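Local coordinates for protein HTH-type transcriptional activator AmpR (Pseudomonas aeruginosa PAO1, PDB 5MMH) that activates transcription of the AmpC beta-lactamase gene as a LysR-type regulator whose effector-binding domain recognises muropeptides released from the cell wall, at residues T84-P98 / F160-F173. Numbering follows the deposited sequence.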
loop_
_atom_site.group_PDB
_atom_site.type_symbol
_atom_site.label_atom_id
_atom_site.label_comp_id
_atom_site.label_asym_id
_atom_site.label_seq_id
_atom_site.Cartn_x
_atom_site.Cartn_y
_atom_site.Cartn_z
ATOM N N THR A 84 -3.997 -8.746 14.890
ATOM C CA THR A 84 -4.208 -10.184 14.939
ATOM C C THR A 84 -3.544 -10.845 13.735
ATOM O O THR A 84 -3.185 -10.189 12.754
ATOM C CB THR A 84 -5.705 -10.526 14.989
ATOM O OG1 THR A 84 -5.870 -11.806 15.599
ATOM C CG2 THR A 84 -6.326 -10.540 13.583
ATOM N N VAL A 85 -3.401 -12.165 13.819
ATOM C CA VAL A 85 -2.841 -12.962 12.731
ATOM C C VAL A 85 -3.876 -13.114 11.624
ATOM O O VAL A 85 -5.021 -13.504 11.880
ATOM C CB VAL A 85 -2.382 -14.331 13.251
ATOM C CG1 VAL A 85 -2.180 -15.280 12.104
ATOM C CG2 VAL A 85 -1.099 -14.196 14.068
ATOM N N LEU A 86 -3.473 -12.809 10.378
ATOM C CA LEU A 86 -4.335 -12.933 9.214
ATOM C C LEU A 86 -3.577 -13.668 8.120
ATOM O O LEU A 86 -2.385 -13.421 7.911
ATOM C CB LEU A 86 -4.799 -11.557 8.719
ATOM C CG LEU A 86 -5.663 -10.768 9.710
ATOM C CD1 LEU A 86 -5.827 -9.340 9.237
ATOM C CD2 LEU A 86 -7.026 -11.419 9.866
ATOM N N CYS A 87 -4.261 -14.573 7.418
ATOM C CA CYS A 87 -3.598 -15.391 6.405
ATOM C C CYS A 87 -4.625 -15.923 5.420
ATOM O O CYS A 87 -5.834 -15.765 5.605
ATOM C CB CYS A 87 -2.823 -16.541 7.041
ATOM S SG CYS A 87 -3.838 -17.660 8.026
ATOM N N CYS A 88 -4.126 -16.549 4.352
ATOM C CA CYS A 88 -5.018 -17.168 3.378
ATOM C C CYS A 88 -5.560 -18.500 3.910
ATOM O O CYS A 88 -4.975 -19.103 4.816
ATOM C CB CYS A 88 -4.298 -17.376 2.044
ATOM S SG CYS A 88 -2.946 -18.564 2.076
ATOM N N PRO A 89 -6.704 -18.965 3.371
ATOM C CA PRO A 89 -7.242 -20.280 3.789
ATOM C C PRO A 89 -6.251 -21.424 3.636
ATOM O O PRO A 89 -6.128 -22.264 4.539
ATOM C CB PRO A 89 -8.458 -20.465 2.871
ATOM C CG PRO A 89 -8.819 -19.094 2.417
ATOM C CD PRO A 89 -7.558 -18.300 2.368
ATOM N N GLU A 90 -5.573 -21.488 2.489
ATOM C CA GLU A 90 -4.400 -22.323 2.257
ATOM C C GLU A 90 -3.582 -22.474 3.533
ATOM O O GLU A 90 -3.490 -23.571 4.095
ATOM C CB GLU A 90 -3.561 -21.695 1.134
ATOM C CG GLU A 90 -2.764 -22.636 0.232
ATOM C CD GLU A 90 -1.424 -23.027 0.816
ATOM O OE1 GLU A 90 -1.335 -24.129 1.403
ATOM O OE2 GLU A 90 -0.463 -22.234 0.683
ATOM N N VAL A 91 -3.025 -21.362 4.023
ATOM C CA VAL A 91 -2.166 -21.419 5.199
ATOM C C VAL A 91 -2.983 -21.636 6.463
ATOM O O VAL A 91 -2.516 -22.300 7.394
ATOM C CB VAL A 91 -1.301 -20.148 5.283
ATOM C CG1 VAL A 91 -0.917 -19.843 6.720
ATOM C CG2 VAL A 91 -0.052 -20.304 4.429
ATOM N N ALA A 92 -4.212 -21.112 6.518
ATOM C CA ALA A 92 -5.001 -21.194 7.752
ATOM C C ALA A 92 -5.278 -22.640 8.152
ATOM O O ALA A 92 -5.218 -22.986 9.339
ATOM C CB ALA A 92 -6.316 -20.429 7.600
ATOM N N ALA A 93 -5.577 -23.500 7.170
ATOM C CA ALA A 93 -5.839 -24.908 7.457
ATOM C C ALA A 93 -4.649 -25.574 8.143
ATOM O O ALA A 93 -4.826 -26.406 9.043
ATOM C CB ALA A 93 -6.190 -25.644 6.165
ATOM N N GLN A 94 -3.429 -25.204 7.745
ATOM C CA GLN A 94 -2.210 -25.826 8.251
ATOM C C GLN A 94 -1.849 -25.400 9.670
ATOM O O GLN A 94 -0.911 -25.965 10.243
ATOM C CB GLN A 94 -1.048 -25.508 7.304
ATOM C CG GLN A 94 -1.248 -26.048 5.887
ATOM C CD GLN A 94 -0.367 -25.360 4.856
ATOM O OE1 GLN A 94 0.860 -25.379 4.955
ATOM N NE2 GLN A 94 -0.995 -24.757 3.852
ATOM N N LEU A 95 -2.550 -24.430 10.253
ATOM C CA LEU A 95 -2.247 -23.954 11.596
ATOM C C LEU A 95 -3.223 -24.560 12.598
ATOM O O LEU A 95 -4.442 -24.488 12.407
ATOM C CB LEU A 95 -2.312 -22.426 11.664
ATOM C CG LEU A 95 -1.238 -21.614 10.951
ATOM C CD1 LEU A 95 -1.801 -20.260 10.612
ATOM C CD2 LEU A 95 0.007 -21.472 11.823
ATOM N N HIS A 96 -2.686 -25.151 13.661
ATOM C CA HIS A 96 -3.495 -25.685 14.749
ATOM C C HIS A 96 -3.256 -24.967 16.064
ATOM O O HIS A 96 -4.199 -24.740 16.822
ATOM C CB HIS A 96 -3.222 -27.190 14.925
ATOM C CG HIS A 96 -3.111 -27.940 13.632
ATOM N ND1 HIS A 96 -2.096 -28.838 13.375
ATOM C CD2 HIS A 96 -3.883 -27.918 12.518
ATOM C CE1 HIS A 96 -2.249 -29.339 12.162
ATOM N NE2 HIS A 96 -3.325 -28.796 11.619
ATOM N N SER A 97 -2.020 -24.603 16.353
ATOM C CA SER A 97 -1.665 -23.797 17.506
ATOM C C SER A 97 -0.783 -22.653 17.031
ATOM O O SER A 97 -0.124 -22.758 15.989
ATOM C CB SER A 97 -0.922 -24.630 18.559
ATOM O OG SER A 97 0.362 -25.012 18.085
ATOM N N PRO A 98 -0.753 -21.537 17.770
ATOM C CA PRO A 98 0.175 -20.449 17.425
ATOM C C PRO A 98 1.631 -20.888 17.325
ATOM O O PRO A 98 2.434 -20.188 16.699
ATOM C CB PRO A 98 -0.019 -19.452 18.569
ATOM C CG PRO A 98 -1.438 -19.683 19.009
ATOM C CD PRO A 98 -1.667 -21.163 18.862
ATOM N N PHE A 160 -9.633 -4.833 7.607
ATOM C CA PHE A 160 -9.794 -5.801 6.525
ATOM C C PHE A 160 -11.078 -6.584 6.720
ATOM O O PHE A 160 -11.140 -7.798 6.512
ATOM C CB PHE A 160 -8.569 -6.703 6.435
ATOM C CG PHE A 160 -7.324 -5.946 6.126
ATOM C CD1 PHE A 160 -7.013 -5.605 4.816
ATOM C CD2 PHE A 160 -6.495 -5.516 7.142
ATOM C CE1 PHE A 160 -5.885 -4.867 4.539
ATOM C CE2 PHE A 160 -5.357 -4.780 6.865
ATOM C CZ PHE A 160 -5.059 -4.448 5.581
ATOM N N ALA A 161 -12.124 -5.863 7.123
ATOM C CA ALA A 161 -13.405 -6.468 7.460
ATOM C C ALA A 161 -14.077 -7.050 6.230
ATOM O O ALA A 161 -14.610 -8.164 6.267
ATOM C CB ALA A 161 -14.303 -5.419 8.104
ATOM N N ARG A 162 -14.096 -6.284 5.142
ATOM C CA ARG A 162 -14.629 -6.761 3.875
ATOM C C ARG A 162 -14.023 -8.104 3.496
ATOM O O ARG A 162 -14.736 -9.092 3.272
ATOM C CB ARG A 162 -14.346 -5.728 2.787
ATOM C CG ARG A 162 -15.502 -4.811 2.460
ATOM C CD ARG A 162 -15.694 -4.797 0.984
ATOM N NE ARG A 162 -16.338 -3.581 0.487
ATOM C CZ ARG A 162 -16.540 -3.305 -0.800
ATOM N NH1 ARG A 162 -16.139 -4.162 -1.725
ATOM N NH2 ARG A 162 -17.130 -2.174 -1.141
ATOM N N GLN A 163 -12.692 -8.146 3.409
ATOM C CA GLN A 163 -11.992 -9.378 3.074
ATOM C C GLN A 163 -12.411 -10.522 3.992
ATOM O O GLN A 163 -12.743 -11.618 3.530
ATOM C CB GLN A 163 -10.485 -9.136 3.145
ATOM C CG GLN A 163 -9.974 -8.235 2.011
ATOM C CD GLN A 163 -9.960 -6.739 2.351
ATOM O OE1 GLN A 163 -10.571 -6.282 3.332
ATOM N NE2 GLN A 163 -9.260 -5.966 1.521
ATOM N N LEU A 164 -12.443 -10.270 5.298
ATOM C CA LEU A 164 -12.829 -11.325 6.224
ATOM C C LEU A 164 -14.279 -11.754 6.002
ATOM O O LEU A 164 -14.571 -12.955 5.948
ATOM C CB LEU A 164 -12.609 -10.864 7.665
ATOM C CG LEU A 164 -11.151 -10.721 8.090
ATOM C CD1 LEU A 164 -10.986 -9.644 9.152
ATOM C CD2 LEU A 164 -10.594 -12.074 8.561
ATOM N N ALA A 165 -15.195 -10.788 5.843
ATOM C CA ALA A 165 -16.605 -11.118 5.627
ATOM C C ALA A 165 -16.835 -11.797 4.280
ATOM O O ALA A 165 -17.733 -12.638 4.163
ATOM C CB ALA A 165 -17.470 -9.863 5.733
ATOM N N SER A 166 -16.042 -11.448 3.259
ATOM C CA SER A 166 -16.076 -12.156 1.983
ATOM C C SER A 166 -15.369 -13.503 2.045
ATOM O O SER A 166 -15.399 -14.244 1.052
ATOM C CB SER A 166 -15.435 -11.307 0.885
ATOM O OG SER A 166 -14.019 -11.285 1.037
ATOM N N GLU A 167 -14.751 -13.829 3.183
ATOM C CA GLU A 167 -13.944 -15.026 3.414
ATOM C C GLU A 167 -12.710 -15.095 2.522
ATOM O O GLU A 167 -12.052 -16.146 2.454
ATOM C CB GLU A 167 -14.768 -16.311 3.259
ATOM C CG GLU A 167 -15.540 -16.711 4.510
ATOM C CD GLU A 167 -16.342 -17.990 4.316
ATOM O OE1 GLU A 167 -17.285 -17.994 3.493
ATOM O OE2 GLU A 167 -16.016 -19.000 4.976
ATOM N N SER A 168 -12.357 -13.999 1.851
ATOM C CA SER A 168 -11.154 -14.012 1.029
ATOM C C SER A 168 -9.877 -14.093 1.863
ATOM O O SER A 168 -8.849 -14.526 1.334
ATOM C CB SER A 168 -11.134 -12.794 0.097
ATOM O OG SER A 168 -10.790 -11.602 0.778
ATOM N N ILE A 169 -9.911 -13.711 3.150
ATOM C CA ILE A 169 -8.833 -14.051 4.075
ATOM C C ILE A 169 -9.418 -14.478 5.415
ATOM O O ILE A 169 -10.583 -14.220 5.731
ATOM C CB ILE A 169 -7.806 -12.918 4.305
ATOM C CG1 ILE A 169 -8.418 -11.796 5.114
ATOM C CG2 ILE A 169 -7.207 -12.404 2.991
ATOM C CD1 ILE A 169 -7.469 -11.343 6.181
ATOM N N ARG A 170 -8.579 -15.131 6.218
ATOM C CA ARG A 170 -9.035 -15.820 7.409
ATOM C C ARG A 170 -8.285 -15.330 8.637
ATOM O O ARG A 170 -7.128 -14.912 8.566
ATOM C CB ARG A 170 -8.881 -17.345 7.269
ATOM C CG ARG A 170 -9.739 -17.932 6.145
ATOM C CD ARG A 170 -10.241 -19.356 6.426
ATOM N NE ARG A 170 -11.320 -19.377 7.412
ATOM C CZ ARG A 170 -11.177 -19.756 8.681
ATOM N NH1 ARG A 170 -9.995 -20.172 9.130
ATOM N NH2 ARG A 170 -12.223 -19.729 9.504
ATOM N N ARG A 171 -8.980 -15.382 9.766
ATOM C CA ARG A 171 -8.407 -15.140 11.084
ATOM C C ARG A 171 -8.280 -16.474 11.806
ATOM O O ARG A 171 -9.290 -17.011 12.286
ATOM C CB ARG A 171 -9.296 -14.183 11.881
ATOM C CG ARG A 171 -8.751 -13.840 13.256
ATOM C CD ARG A 171 -9.640 -12.828 13.940
ATOM N NE ARG A 171 -9.147 -12.509 15.270
ATOM C CZ ARG A 171 -9.459 -11.395 15.916
ATOM N NH1 ARG A 171 -10.262 -10.503 15.349
ATOM N NH2 ARG A 171 -8.955 -11.169 17.121
ATOM N N PRO A 172 -7.081 -17.061 11.899
ATOM C CA PRO A 172 -6.967 -18.404 12.490
ATOM C C PRO A 172 -7.007 -18.461 14.008
ATOM O O PRO A 172 -7.353 -19.524 14.540
ATOM C CB PRO A 172 -5.609 -18.906 11.970
ATOM C CG PRO A 172 -4.865 -17.670 11.566
ATOM C CD PRO A 172 -5.900 -16.711 11.089
ATOM N N PHE A 173 -6.652 -17.389 14.724
ATOM C CA PHE A 173 -6.633 -17.411 16.184
ATOM C C PHE A 173 -7.411 -16.234 16.759
ATOM O O PHE A 173 -7.618 -15.208 16.101
ATOM C CB PHE A 173 -5.207 -17.377 16.742
ATOM C CG PHE A 173 -4.278 -18.354 16.082
ATOM C CD1 PHE A 173 -4.412 -19.720 16.299
ATOM C CD2 PHE A 173 -3.273 -17.909 15.237
ATOM C CE1 PHE A 173 -3.550 -20.625 15.692
ATOM C CE2 PHE A 173 -2.409 -18.807 14.621
ATOM C CZ PHE A 173 -2.548 -20.167 14.847
HETATM O O HOH W 1 -5.677 -14.758 14.080
HETATM O O HOH W 2 -6.448 -22.305 13.753
#
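Phe173 meets the 84-98 segment along most of its ring, and following it outward illustrates how one aromatic side chain can pack against both strand 73-86 and the chain after helix 89-93. Its CG stands anti to the carbonyl carbon (chi1 -48°), which carries the ring between Pro98 and neighbouring Pro172. CB leads through CG to the ring, where Val85 CB sits at the edge, near the plane, 4.2 Å from CD2. Across the ring, CE1 is 3.7 Å from Pro98 CD; Pro98 CG lies over one face, a CH-pi contact 4.1 Å from the centroid. Pro172 CB covers the opposite face. At the tip, CZ reaches Leu95 CB (3.9 Å).

Beyond the ring, Pro172 CG touches Val85 CG1 (3.6 Å) and Cys87 SG (3.7 Å), which approach about a right angle apart. A single antiparallel bridge joins the backbones: Cys87 N donates to Arg170 O (3.1 Å), Arg170 N to Cys87 O (2.9 Å). Water 1 links Val85 O to Phe173 N.

Trp118 of helix 114-121 also touches Phe173, Val85 and Pro98. Within the effector-binding domain, apolar contacts thus cover both ring faces, while two backbone bonds and a bridging water are consistent with a fixed alignment here.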